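Local coordinates for DUF1904 domain-containing protein (Sebaldella termitidis, PDB 4M1A), which is of unknown function but forms a trimer of alpha/beta subunits and probably belongs with the tautomerase-like proteins of the MIF superfamily, at residues A19-E24 with A74-E79; V60-F63 with E68-D71. All blocks are in the same frame, centred on the assembly; numbering follows the deposited sequence.

Interaction 1 of 2, residues A19-E24 with A74-E79; sequences AGLADE and AALFTE
Leu21 and Leu76 both hold CG anti to the backbone N (chi1 -170° and -180°), which extends each side chain toward the facing helix, where they slide past one another in opposite directions. Leu21 CD1 lies 3.9 Å from Leu76 CD2. The ring of Phe77 crosses Leu21 at about a right angle, its CE1 being 4.1 Å from both CD1 and CD2 of Leu21; Leu21 CD1 comes at the edge of the Phe77 ring, near its plane. The helices, 21-29 and 67-82, lie over the mixed sheet of this MIF-like fold: Leu21 also rests on Phe38, and Phe77 on Ile58, Val60 and Ile91. At the more open side Glu24, its chain bent at chi2, passes obliquely beside the Leu76 methyls with OE2 toward them, 4.0 Å from Leu76 CD2; the exact fit is doubtful, because the modelled Glu24 CG comes unrealistically close to the same methyl. A glycine here would probably leave this partly exposed flank of Leu76 without the Glu24 chain over it. Gly20, the N-cap of helix 21-29, has a positive phi, and its N is hydrogen-bonded to Asp48 OD1 of the second subunit.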
# COMPACT_ATOMS: atom_id res chain seq x y z
N ALA A 19 -0.28 -15.99 15.52
CA ALA A 19 -0.75 -16.79 16.72
C ALA A 19 -0.38 -16.01 17.96
O ALA A 19 0.79 -15.77 18.21
CB ALA A 19 -0.13 -18.19 16.71
N GLY A 20 -1.39 -15.63 18.73
CA GLY A 20 -1.20 -14.89 20.01
C GLY A 20 -0.83 -13.42 19.85
O GLY A 20 -0.64 -12.70 20.86
N LEU A 21 -0.68 -12.96 18.59
CA LEU A 21 0.04 -11.72 18.34
C LEU A 21 -0.79 -10.52 18.76
O LEU A 21 -0.24 -9.55 19.33
CB LEU A 21 0.44 -11.56 16.85
CG LEU A 21 1.38 -10.41 16.53
CD1 LEU A 21 2.67 -10.42 17.39
CD2 LEU A 21 1.72 -10.57 15.07
N ALA A 22 -2.08 -10.56 18.54
CA ALA A 22 -2.91 -9.41 18.87
C ALA A 22 -2.98 -9.20 20.38
O ALA A 22 -3.08 -8.08 20.80
CB ALA A 22 -4.30 -9.55 18.34
N ASP A 23 -2.96 -10.29 21.18
CA ASP A 23 -2.82 -10.15 22.67
C ASP A 23 -1.60 -9.38 23.02
O ASP A 23 -1.63 -8.43 23.82
CB ASP A 23 -2.65 -11.53 23.34
CG ASP A 23 -3.79 -12.47 23.04
OD1 ASP A 23 -4.95 -11.94 22.98
OD2 ASP A 23 -3.48 -13.75 22.90
N GLU A 24 -0.44 -9.80 22.51
CA GLU A 24 0.79 -9.12 22.86
C GLU A 24 0.81 -7.71 22.39
O GLU A 24 1.23 -6.76 23.06
CB GLU A 24 1.99 -9.82 22.20
CG GLU A 24 3.31 -9.05 22.35
CD GLU A 24 3.94 -9.04 23.76
OE1 GLU A 24 3.25 -9.24 24.80
OE2 GLU A 24 5.13 -8.75 23.80
N ALA A 74 8.59 -3.12 17.01
CA ALA A 74 9.63 -3.49 16.12
C ALA A 74 10.53 -4.64 16.63
O ALA A 74 10.96 -5.51 15.84
CB ALA A 74 10.49 -2.29 15.80
N ALA A 75 10.90 -4.58 17.91
CA ALA A 75 11.75 -5.63 18.48
C ALA A 75 11.04 -6.98 18.43
O ALA A 75 11.64 -7.99 18.07
CB ALA A 75 12.19 -5.23 19.91
N LEU A 76 9.78 -6.99 18.80
CA LEU A 76 8.95 -8.19 18.87
C LEU A 76 8.85 -8.83 17.46
O LEU A 76 9.10 -10.00 17.26
CB LEU A 76 7.59 -7.88 19.36
CG LEU A 76 6.63 -9.09 19.48
CD1 LEU A 76 7.14 -10.20 20.42
CD2 LEU A 76 5.22 -8.66 19.82
N PHE A 77 8.52 -7.99 16.48
CA PHE A 77 8.37 -8.50 15.12
C PHE A 77 9.67 -9.06 14.60
O PHE A 77 9.68 -10.14 13.96
CB PHE A 77 7.82 -7.39 14.19
CG PHE A 77 6.36 -7.06 14.33
CD1 PHE A 77 5.51 -7.61 15.25
CD2 PHE A 77 5.80 -6.04 13.49
CE1 PHE A 77 4.17 -7.26 15.29
CE2 PHE A 77 4.50 -5.70 13.58
CZ PHE A 77 3.66 -6.27 14.48
N THR A 78 10.78 -8.39 14.87
CA THR A 78 12.06 -8.77 14.38
C THR A 78 12.50 -10.08 15.00
O THR A 78 12.89 -10.98 14.29
CB THR A 78 13.11 -7.70 14.59
OG1 THR A 78 12.62 -6.48 13.96
CG2 THR A 78 14.45 -8.06 14.00
N GLU A 79 12.33 -10.17 16.30
CA GLU A 79 12.66 -11.42 17.04
C GLU A 79 11.86 -12.62 16.55
O GLU A 79 12.44 -13.70 16.34
CB GLU A 79 12.44 -11.22 18.54
CG GLU A 79 13.54 -10.43 19.18
CD GLU A 79 13.28 -10.14 20.69
OE1 GLU A 79 12.15 -10.40 21.21
OE2 GLU A 79 14.23 -9.64 21.35

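Interaction 2 of 2, residues V60-F63 with E68-D71; sequences VLWF and EARD
The beta-alpha-beta unit made by strand 56-62, helix 67-82 and strand 89-95 closes its first strand onto the start of its helix here, with Trp62 reaching from the strand to Ala69 and Arg70. Trp62 places CG between its backbone N and carbonyl carbon (chi1 66°), and the indole points its benzo ring at the helix. CZ2 does most of the touching, 4.0 Å from Arg70 CG and 4.2 Å from Arg70 CB. Its neighbour CH2 meets Ala69 CB at a looser 4.4 Å. Both helix residues approach the ring obliquely. Arg70 meets the indole with its aliphatic stem, CB and CG; its guanidinium plane is turned 80° to the ring and is not stacked on it. The two side chains cross at about a right angle. Within the strand, Val60 CG1 sits 4.0 Å above the indole plane, toward the rim of one face.

The bend of the Arg70 chain at chi3 turns the guanidinium away from the run of the stem that Trp62 touches. Trp62, Ala69 and Arg70 are all buried, and the polar ends are tied together through the connection between strand and helix. Asp64 OD1 forms a salt bridge with Arg70 NH1 and also accepts a weak hydrogen bond from Trp62 NE1, so one carboxylate oxygen links the two side chains that pack together, while Arg70 NE gives a weak hydrogen bond to Asn99 O of the third subunit.

Farther along helix 67-82, Ile73 covers more of Trp62, while Phe93 of the parallel neighbouring strand 89-95 touches the indole, Val60 and Arg70, and strand 3-7 flanks strand 56-62 on its other edge.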
# COMPACT_ATOMS: atom_id res chain seq x y z
N VAL A 60 2.85 -1.19 9.55
CA VAL A 60 1.92 -1.06 10.65
C VAL A 60 1.18 0.25 10.42
O VAL A 60 1.77 1.34 10.52
CB VAL A 60 2.67 -0.99 11.98
CG1 VAL A 60 1.71 -0.75 13.12
CG2 VAL A 60 3.44 -2.31 12.20
N LEU A 61 -0.10 0.15 10.15
CA LEU A 61 -0.97 1.34 10.02
C LEU A 61 -1.70 1.54 11.31
O LEU A 61 -2.50 0.69 11.74
CB LEU A 61 -1.97 1.17 8.86
CG LEU A 61 -1.46 1.19 7.44
CD1 LEU A 61 -0.64 -0.04 7.10
CD2 LEU A 61 -2.65 1.31 6.46
N TRP A 62 -1.46 2.69 11.99
CA TRP A 62 -2.07 2.91 13.28
C TRP A 62 -2.16 4.39 13.61
O TRP A 62 -1.53 5.24 12.93
CB TRP A 62 -1.29 2.20 14.39
CG TRP A 62 0.10 2.67 14.68
CD1 TRP A 62 0.84 3.64 14.06
CD2 TRP A 62 0.87 2.25 15.80
NE1 TRP A 62 2.06 3.80 14.73
CE2 TRP A 62 2.08 2.94 15.78
CE3 TRP A 62 0.63 1.27 16.79
CZ2 TRP A 62 3.09 2.72 16.76
CZ3 TRP A 62 1.60 1.09 17.77
CH2 TRP A 62 2.81 1.78 17.72
N PHE A 63 -2.94 4.68 14.65
CA PHE A 63 -2.88 6.00 15.32
C PHE A 63 -1.55 6.00 16.12
O PHE A 63 -1.30 5.12 16.93
CB PHE A 63 -4.13 6.29 16.16
CG PHE A 63 -5.40 6.32 15.33
CD1 PHE A 63 -5.55 7.24 14.34
CD2 PHE A 63 -6.41 5.41 15.53
CE1 PHE A 63 -6.69 7.23 13.54
CE2 PHE A 63 -7.56 5.43 14.76
CZ PHE A 63 -7.69 6.32 13.74
N GLU A 68 8.32 4.47 22.38
CA GLU A 68 8.61 3.31 23.24
C GLU A 68 7.73 2.13 22.73
O GLU A 68 8.27 1.01 22.62
CB GLU A 68 8.31 3.58 24.72
CG GLU A 68 8.30 2.30 25.57
CD GLU A 68 7.96 2.56 27.07
OE1 GLU A 68 8.30 3.66 27.57
OE2 GLU A 68 7.37 1.69 27.76
N ALA A 69 6.44 2.40 22.44
CA ALA A 69 5.57 1.35 21.93
C ALA A 69 6.08 0.85 20.55
O ALA A 69 6.05 -0.34 20.24
CB ALA A 69 4.13 1.80 21.91
N ARG A 70 6.53 1.77 19.72
CA ARG A 70 7.02 1.51 18.40
C ARG A 70 8.26 0.70 18.40
O ARG A 70 8.37 -0.32 17.66
CB ARG A 70 7.16 2.92 17.73
CG ARG A 70 7.07 2.90 16.26
CD ARG A 70 6.97 4.28 15.58
NE ARG A 70 7.91 5.22 16.03
CZ ARG A 70 7.65 6.37 16.63
NH1 ARG A 70 6.44 6.82 16.89
NH2 ARG A 70 8.68 7.10 16.94
N ASP A 71 9.23 1.07 19.25
CA ASP A 71 10.41 0.34 19.38
C ASP A 71 10.12 -1.13 19.87
O ASP A 71 10.77 -2.07 19.38
CB ASP A 71 11.36 0.96 20.43
CG ASP A 71 12.11 2.21 19.92
OD1 ASP A 71 11.93 2.60 18.73
OD2 ASP A 71 12.87 2.78 20.73

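How the interactions relate
Helix 67-82 serves both contacts: interaction 2 joins its first turns to strand 56-62, and interaction 1 joins its later turns to helix 21-29. Their centres are 12 Å apart, and they meet directly where Phe77 CE2 of interaction 1 packs 3.8 Å from Val60 CG2 of interaction 2. Both also border the third subunit, whose Tyr102 packs on Ala74 and hydrogen-bonds through OH to Asp71 OD1, about one helical turn earlier. With the function unknown, neither contact can be assigned to an active site; together they place helix 67-82 against the sheet and helix 21-29, with the third subunit alongside.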